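PDB 2WZP: lactococcal phage P2 ORF15 from Lactococcus phage p2, which probably forms, as a distal tail (Dit) protein, the central hub of the host-adsorption baseplate, to which the receptor-binding proteins attach. Local coordinates for residues L100-N103 and Y104-K108; G178-A182 and G183-I187; V291-F294 and E295-R298. One frame throughout, in Å; residues are numbered along the deposited sequence.

Interaction 1: residues L100-N103 and Y104-K108; sequences LEEN and YQLMK
Leu100 O accepts from Tyr104 N at 2.9 Å, the first of an unbroken i to i+4 series whose fourth bond, Met107 N to Asn103 O, measures 3.2 Å, which identifies this as the opening of the alpha-helix 100-115. One turn apart, Leu100 and Tyr104 run side by side and point the same way. In both, CG lies beside the backbone N and opposite the carbonyl carbon (chi1 -90° and -87°), and this shared setting brings the methyl CD2 of Leu100 to 3.9 Å from Tyr104 CE2. On another flank, the extended Glu102 passes its CG within 3.9 Å of Leu106 CD1, so a methylene rather than the carboxylate meets the leucine. The polar flank is joined through solvent: one water donates to Glu101 OE1 at 3.2 Å and to Gln105 OE1 at 2.9 Å. A bend at chi2 (71°) turns the amide of Gln105 for this, while its NE2 bonds to Asp109 further along the helix. The carboxylate of Glu102 meets Lys53 in a salt bridge. Tyr104 packs on Arg31 and Met107 on Phe325 of a second subunit. The buried Asn103 uses ND2 for the carbonyl of Asn149 and OD1 for Thr95, the last residue of strand 89-95, and the amide of Gly97 just after it; Met107 touches Phe152 just before strand 153-163.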
loop_
_atom_site.group_PDB
_atom_site.type_symbol
_atom_site.label_atom_id
_atom_site.label_comp_id
_atom_site.label_asym_id
_atom_site.label_seq_id
_atom_site.Cartn_x
_atom_site.Cartn_y
_atom_site.Cartn_z
ATOM N N LEU M 100 22.740 -8.949 -28.012
ATOM C CA LEU M 100 21.325 -9.273 -28.169
ATOM C C LEU M 100 21.211 -10.667 -28.764
ATOM O O LEU M 100 20.453 -11.492 -28.239
ATOM C CB LEU M 100 20.650 -8.287 -29.126
ATOM C CG LEU M 100 20.041 -7.019 -28.560
ATOM C CD1 LEU M 100 20.036 -5.939 -29.625
ATOM C CD2 LEU M 100 18.653 -7.272 -27.960
ATOM N N GLU M 101 21.975 -10.933 -29.850
ATOM C CA GLU M 101 21.987 -12.214 -30.541
ATOM C C GLU M 101 22.321 -13.344 -29.577
ATOM O O GLU M 101 21.556 -14.305 -29.503
ATOM C CB GLU M 101 22.937 -12.186 -31.746
ATOM C CG GLU M 101 23.260 -13.559 -32.329
ATOM C CD GLU M 101 23.794 -13.635 -33.750
ATOM O OE1 GLU M 101 24.024 -14.771 -34.225
ATOM O OE2 GLU M 101 23.957 -12.575 -34.399
ATOM N N GLU M 102 23.426 -13.219 -28.809
ATOM C CA GLU M 102 23.807 -14.252 -27.841
ATOM C C GLU M 102 22.729 -14.511 -26.784
ATOM O O GLU M 102 22.457 -15.667 -26.491
ATOM C CB GLU M 102 25.157 -13.971 -27.183
ATOM C CG GLU M 102 25.624 -15.156 -26.359
ATOM C CD GLU M 102 26.998 -15.131 -25.728
ATOM O OE1 GLU M 102 27.603 -14.041 -25.601
ATOM O OE2 GLU M 102 27.459 -16.227 -25.338
ATOM N N ASN M 103 22.087 -13.459 -26.260
ATOM C CA ASN M 103 21.036 -13.579 -25.244
ATOM C C ASN M 103 19.751 -14.212 -25.753
ATOM O O ASN M 103 19.139 -14.987 -25.036
ATOM C CB ASN M 103 20.797 -12.254 -24.523
ATOM C CG ASN M 103 21.859 -11.964 -23.503
ATOM O OD1 ASN M 103 22.126 -12.760 -22.595
ATOM N ND2 ASN M 103 22.529 -10.843 -23.658
ATOM N N TYR M 104 19.369 -13.929 -26.995
ATOM C CA TYR M 104 18.210 -14.557 -27.623
ATOM C C TYR M 104 18.506 -16.043 -27.832
ATOM O O TYR M 104 17.664 -16.879 -27.504
ATOM C CB TYR M 104 17.905 -13.886 -28.963
ATOM C CG TYR M 104 17.009 -12.669 -28.850
ATOM C CD1 TYR M 104 15.740 -12.762 -28.283
ATOM C CD2 TYR M 104 17.398 -11.441 -29.372
ATOM C CE1 TYR M 104 14.903 -11.655 -28.198
ATOM C CE2 TYR M 104 16.574 -10.320 -29.278
ATOM C CZ TYR M 104 15.321 -10.438 -28.705
ATOM O OH TYR M 104 14.500 -9.344 -28.624
ATOM N N GLN M 105 19.733 -16.362 -28.296
ATOM C CA GLN M 105 20.218 -17.717 -28.530
ATOM C C GLN M 105 20.242 -18.540 -27.236
ATOM O O GLN M 105 19.765 -19.677 -27.236
ATOM C CB GLN M 105 21.604 -17.691 -29.186
ATOM C CG GLN M 105 22.025 -19.034 -29.780
ATOM C CD GLN M 105 21.225 -19.346 -31.008
ATOM O OE1 GLN M 105 21.420 -18.736 -32.049
ATOM N NE2 GLN M 105 20.316 -20.309 -30.917
ATOM N N LEU M 106 20.777 -17.965 -26.139
ATOM C CA LEU M 106 20.845 -18.614 -24.823
ATOM C C LEU M 106 19.458 -18.963 -24.279
ATOM O O LEU M 106 19.280 -20.093 -23.846
ATOM C CB LEU M 106 21.606 -17.743 -23.817
ATOM C CG LEU M 106 23.117 -17.620 -24.033
ATOM C CD1 LEU M 106 23.642 -16.396 -23.295
ATOM C CD2 LEU M 106 23.848 -18.906 -23.634
ATOM N N MET M 107 18.483 -18.028 -24.334
ATOM C CA MET M 107 17.112 -18.256 -23.909
ATOM C C MET M 107 16.477 -19.379 -24.710
ATOM O O MET M 107 15.947 -20.313 -24.127
ATOM C CB MET M 107 16.266 -16.985 -24.083
ATOM C CG MET M 107 16.086 -16.198 -22.805
ATOM S SD MET M 107 15.360 -17.105 -21.410
ATOM C CE MET M 107 13.654 -16.632 -21.569
ATOM N N LYS M 108 16.517 -19.273 -26.054
ATOM C CA LYS M 108 15.960 -20.233 -27.007
ATOM C C LYS M 108 16.540 -21.632 -26.793
ATOM O O LYS M 108 15.778 -22.598 -26.723
ATOM C CB LYS M 108 16.216 -19.755 -28.441
ATOM C CG LYS M 108 15.419 -20.493 -29.493
ATOM C CD LYS M 108 15.709 -19.944 -30.878
ATOM C CE LYS M 108 15.209 -20.866 -31.973
ATOM N NZ LYS M 108 15.933 -22.171 -31.993
HETATM O O HOH W 1 23.863 -17.260 -32.278
#

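Interaction 2: residues G178-A182 and G183-I187; sequences GKVIA and GMSKI
Ile181 presents CG2 opposite its own backbone N because CG1 sits beside that N (chi1 -56°), and Met184 CG, like Ile181 CG1, lies beside its own backbone N; the two side chains therefore lie alongside one another, with Ile181 CG2 4.1 Å from Met184 CG. Between them the chain makes a type II beta turn, residues 181-184. The assignment rests on the backbone torsions of Ala182 and Gly183, the latter with a positive phi (107°), and on the bond from Met184 N to Ile181 O at 2.9 Å. That oxygen is gripped twice: Ser185 N also donates to it, at 3.0 Å, so the carbonyl of Ile181 is held by two successive amides. The turn belongs to the long loop between strands 165-173 and 195-196, its centre about 42 Å from the centre of the chain, and it is flanked by chains of another protein. Lys186, directed away from the turn, forms a salt bridge with an acidic side chain of one such chain and also bonds to Tyr204. This is consistent with the arm-like extension by which Dit proteins of this phage type hold receptor-binding proteins. Further from the turn's tip, Val180 and Ile187 cross at about a right angle, with Val180 CG1 4.0 Å from Ile187 CD1, and Tyr207 packs against Val180 and Ser185. The hydroxyl of Ser185, buried between the two legs of the turn, takes the amide hydrogen of the first leg: Ile181 N lies 2.8 Å from Ser185 OG, and the bond is nearly straight at 170°.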
loop_
_atom_site.group_PDB
_atom_site.type_symbol
_atom_site.label_atom_id
_atom_site.label_comp_id
_atom_site.label_asym_id
_atom_site.label_seq_id
_atom_site.Cartn_x
_atom_site.Cartn_y
_atom_site.Cartn_z
ATOM N N GLY M 178 31.923 -74.036 -0.118
ATOM C CA GLY M 178 32.483 -75.331 -0.474
ATOM C C GLY M 178 31.992 -76.347 0.537
ATOM O O GLY M 178 31.236 -76.006 1.460
ATOM N N LYS M 179 32.401 -77.599 0.372
ATOM C CA LYS M 179 32.025 -78.650 1.310
ATOM C C LYS M 179 33.056 -78.697 2.459
ATOM O O LYS M 179 34.196 -78.235 2.299
ATOM C CB LYS M 179 31.985 -80.011 0.592
ATOM C CG LYS M 179 30.960 -80.136 -0.503
ATOM C CD LYS M 179 30.533 -81.583 -0.573
ATOM C CE LYS M 179 29.738 -81.939 -1.819
ATOM N NZ LYS M 179 30.609 -82.074 -3.023
ATOM N N VAL M 180 32.648 -79.237 3.613
ATOM C CA VAL M 180 33.544 -79.427 4.759
ATOM C C VAL M 180 34.157 -80.795 4.558
ATOM O O VAL M 180 33.431 -81.801 4.545
ATOM C CB VAL M 180 32.808 -79.325 6.132
ATOM C CG1 VAL M 180 33.752 -79.648 7.296
ATOM C CG2 VAL M 180 32.171 -77.960 6.307
ATOM N N ILE M 181 35.481 -80.836 4.361
ATOM C CA ILE M 181 36.207 -82.089 4.129
ATOM C C ILE M 181 37.210 -82.379 5.242
ATOM O O ILE M 181 38.215 -81.680 5.363
ATOM C CB ILE M 181 36.861 -82.125 2.714
ATOM C CG1 ILE M 181 35.803 -81.890 1.606
ATOM C CG2 ILE M 181 37.601 -83.468 2.502
ATOM C CD1 ILE M 181 36.324 -81.586 0.238
ATOM N N ALA M 182 36.944 -83.405 6.052
ATOM C CA ALA M 182 37.860 -83.808 7.120
ATOM C C ALA M 182 39.236 -84.121 6.506
ATOM O O ALA M 182 39.331 -84.922 5.550
ATOM C CB ALA M 182 37.309 -85.028 7.853
ATOM N N GLY M 183 40.255 -83.405 6.979
ATOM C CA GLY M 183 41.614 -83.564 6.473
ATOM C C GLY M 183 42.059 -82.409 5.612
ATOM O O GLY M 183 43.255 -82.225 5.396
ATOM N N MET M 184 41.093 -81.594 5.138
ATOM C CA MET M 184 41.352 -80.418 4.301
ATOM C C MET M 184 40.888 -79.136 4.952
ATOM O O MET M 184 41.691 -78.221 5.097
ATOM C CB MET M 184 40.744 -80.555 2.897
ATOM C CG MET M 184 41.271 -81.765 2.123
ATOM S SD MET M 184 41.079 -81.609 0.322
ATOM C CE MET M 184 42.396 -80.311 -0.030
ATOM N N SER M 185 39.597 -79.064 5.340
ATOM C CA SER M 185 38.933 -77.884 5.933
ATOM C C SER M 185 39.415 -77.550 7.329
ATOM O O SER M 185 39.784 -78.457 8.092
ATOM C CB SER M 185 37.418 -78.089 5.985
ATOM O OG SER M 185 36.889 -78.412 4.713
ATOM N N LYS M 186 39.357 -76.253 7.703
ATOM C CA LYS M 186 39.710 -75.911 9.085
ATOM C C LYS M 186 38.501 -76.236 9.959
ATOM O O LYS M 186 37.418 -75.627 9.818
ATOM C CB LYS M 186 40.157 -74.448 9.240
ATOM C CG LYS M 186 40.796 -74.153 10.603
ATOM C CD LYS M 186 41.165 -72.700 10.762
ATOM C CE LYS M 186 42.193 -72.514 11.827
ATOM N NZ LYS M 186 42.707 -71.125 11.870
ATOM N N ILE M 187 38.667 -77.287 10.760
ATOM C CA ILE M 187 37.697 -77.835 11.697
ATOM C C ILE M 187 38.481 -78.692 12.699
ATOM O O ILE M 187 39.484 -79.291 12.322
ATOM C CB ILE M 187 36.560 -78.624 10.982
ATOM C CG1 ILE M 187 35.371 -78.887 11.935
ATOM C CG2 ILE M 187 37.079 -79.908 10.291
ATOM C CD1 ILE M 187 34.112 -79.327 11.310
#

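Interaction 3: residues V291-F294 and E295-R298; sequences VMDF and ERYR
Met292 and Tyr297 make the densely packed side of this loop. Met292 SD stands 4.2 Å from the centroid of the Tyr297 ring, 61° off the normal, so it approaches obliquely, nearest to CD2 and CE2, in a Met-aromatic contact. Both residues are buried: Met292 lies on Phe257, and Tyr297 on Thr253, with its hydroxyl bonded to that of Tyr277. The other side, round Asp293, Glu295 and Arg296, is wetter and looser. The Asp293 and Arg296 side chains cross obliquely, carboxylate and guanidinium planes 79° apart, and Asp293 OD1 is 4.6 Å from Arg296 NE, which is no direct ion pair. A water joins them instead, 2.8 Å from Asp293 OD1 and 2.9 Å from Arg296 NH2, at the edge of the guanidinium; NH1 has its own salt bridge to Glu251. A second water donates to Asp293 OD2 at 3.1 Å and accepts from Glu295 N. A basic side chain of another protein makes a cation-pi contact with the Tyr297 ring. Tyr297 N donates to Asp293 O at 3.2 Å, in the carbonyl plane. This i to i+4 bond marks an alpha turn, 293-297, whose first and last residues centre inverse gamma turns with weak closing bonds, in a loop linking strands 284-287 and 305-310.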
loop_
_atom_site.group_PDB
_atom_site.type_symbol
_atom_site.label_atom_id
_atom_site.label_comp_id
_atom_site.label_asym_id
_atom_site.label_seq_id
_atom_site.Cartn_x
_atom_site.Cartn_y
_atom_site.Cartn_z
ATOM N N VAL M 291 3.651 -62.084 -17.658
ATOM C CA VAL M 291 4.154 -63.335 -17.149
ATOM C C VAL M 291 4.676 -63.292 -15.710
ATOM O O VAL M 291 5.190 -64.286 -15.172
ATOM C CB VAL M 291 5.064 -63.893 -18.270
ATOM C CG1 VAL M 291 6.541 -63.994 -17.897
ATOM C CG2 VAL M 291 4.482 -65.158 -18.882
ATOM N N MET M 292 4.412 -62.156 -15.056
ATOM C CA MET M 292 4.743 -61.893 -13.661
ATOM C C MET M 292 3.720 -62.524 -12.725
ATOM O O MET M 292 2.546 -62.645 -13.086
ATOM C CB MET M 292 4.750 -60.388 -13.402
ATOM C CG MET M 292 5.407 -60.036 -12.093
ATOM S SD MET M 292 5.541 -58.280 -11.737
ATOM C CE MET M 292 5.846 -57.636 -13.327
ATOM N N ASP M 293 4.171 -62.892 -11.507
ATOM C CA ASP M 293 3.316 -63.419 -10.453
ATOM C C ASP M 293 2.677 -62.210 -9.768
ATOM O O ASP M 293 3.190 -61.700 -8.766
ATOM C CB ASP M 293 4.107 -64.293 -9.461
ATOM C CG ASP M 293 3.270 -65.080 -8.457
ATOM O OD1 ASP M 293 3.829 -65.950 -7.774
ATOM O OD2 ASP M 293 2.059 -64.815 -8.345
ATOM N N PHE M 294 1.560 -61.749 -10.333
ATOM C CA PHE M 294 0.800 -60.597 -9.865
ATOM C C PHE M 294 0.411 -60.697 -8.392
ATOM O O PHE M 294 0.532 -59.703 -7.672
ATOM C CB PHE M 294 -0.429 -60.368 -10.777
ATOM C CG PHE M 294 -0.092 -60.294 -12.264
ATOM C CD1 PHE M 294 0.683 -59.250 -12.774
ATOM C CD2 PHE M 294 -0.553 -61.262 -13.148
ATOM C CE1 PHE M 294 0.989 -59.180 -14.145
ATOM C CE2 PHE M 294 -0.223 -61.205 -14.510
ATOM C CZ PHE M 294 0.529 -60.153 -15.003
ATOM N N GLU M 295 0.012 -61.898 -7.919
ATOM C CA GLU M 295 -0.343 -62.097 -6.517
ATOM C C GLU M 295 0.832 -61.835 -5.558
ATOM O O GLU M 295 0.614 -61.353 -4.450
ATOM C CB GLU M 295 -0.904 -63.496 -6.288
ATOM C CG GLU M 295 -1.257 -63.741 -4.831
ATOM C CD GLU M 295 -2.021 -65.003 -4.512
ATOM O OE1 GLU M 295 -2.346 -65.199 -3.316
ATOM O OE2 GLU M 295 -2.338 -65.765 -5.456
ATOM N N ARG M 296 2.053 -62.165 -5.959
ATOM C CA ARG M 296 3.230 -61.947 -5.130
ATOM C C ARG M 296 3.683 -60.504 -5.156
ATOM O O ARG M 296 4.346 -60.063 -4.216
ATOM C CB ARG M 296 4.374 -62.838 -5.602
ATOM C CG ARG M 296 4.418 -64.142 -4.888
ATOM C CD ARG M 296 5.650 -64.846 -5.320
ATOM N NE ARG M 296 6.688 -64.802 -4.300
ATOM C CZ ARG M 296 7.734 -65.612 -4.304
ATOM N NH1 ARG M 296 8.634 -65.545 -3.337
ATOM N NH2 ARG M 296 7.887 -66.504 -5.273
ATOM N N TYR M 297 3.402 -59.789 -6.261
ATOM C CA TYR M 297 3.739 -58.374 -6.397
ATOM C C TYR M 297 2.649 -57.599 -5.673
ATOM O O TYR M 297 1.734 -57.091 -6.315
ATOM C CB TYR M 297 3.786 -57.977 -7.878
ATOM C CG TYR M 297 4.570 -56.722 -8.179
ATOM C CD1 TYR M 297 5.207 -56.013 -7.170
ATOM C CD2 TYR M 297 4.728 -56.277 -9.481
ATOM C CE1 TYR M 297 5.967 -54.883 -7.447
ATOM C CE2 TYR M 297 5.504 -55.159 -9.774
ATOM C CZ TYR M 297 6.116 -54.459 -8.751
ATOM O OH TYR M 297 6.859 -53.339 -9.030
ATOM N N ARG M 298 2.711 -57.577 -4.332
ATOM C CA ARG M 298 1.711 -56.932 -3.497
ATOM C C ARG M 298 1.866 -55.420 -3.577
ATOM O O ARG M 298 0.878 -54.706 -3.726
ATOM C CB ARG M 298 1.794 -57.456 -2.036
ATOM C CG ARG M 298 1.156 -56.528 -0.942
ATOM C CD ARG M 298 -0.382 -56.477 -0.985
ATOM N NE ARG M 298 -1.022 -55.410 -0.192
ATOM C CZ ARG M 298 -1.257 -54.165 -0.617
ATOM N NH1 ARG M 298 -0.832 -53.768 -1.814
ATOM N NH2 ARG M 298 -1.886 -53.298 0.164
HETATM O O HOH W 2 6.346 -67.256 -7.597
HETATM O O HOH W 3 -0.746 -64.260 -9.621
#

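Overall arrangement
All three contacts are local, one along a helix and two in loops, in series along the chain. Interaction 1 lies on helix 100-115 in the Dit N-terminal domain, beside the seven-stranded beta-sheet; interactions 2 and 3 belong to the C-terminal domain. Interaction 1 lies across the chain's centre from the others, its centre about 74 Å from that of interaction 2 (nearest atoms about 60 Å) and 52 Å from that of interaction 3 (37 Å). The latter two have centres 42 Å and nearest atoms about 25 Å apart. Interaction 1 meets a second subunit, whereas 178-187 meets several chains of other protein and 291-298 one, consistent with a hub that self-assembles and carries partners.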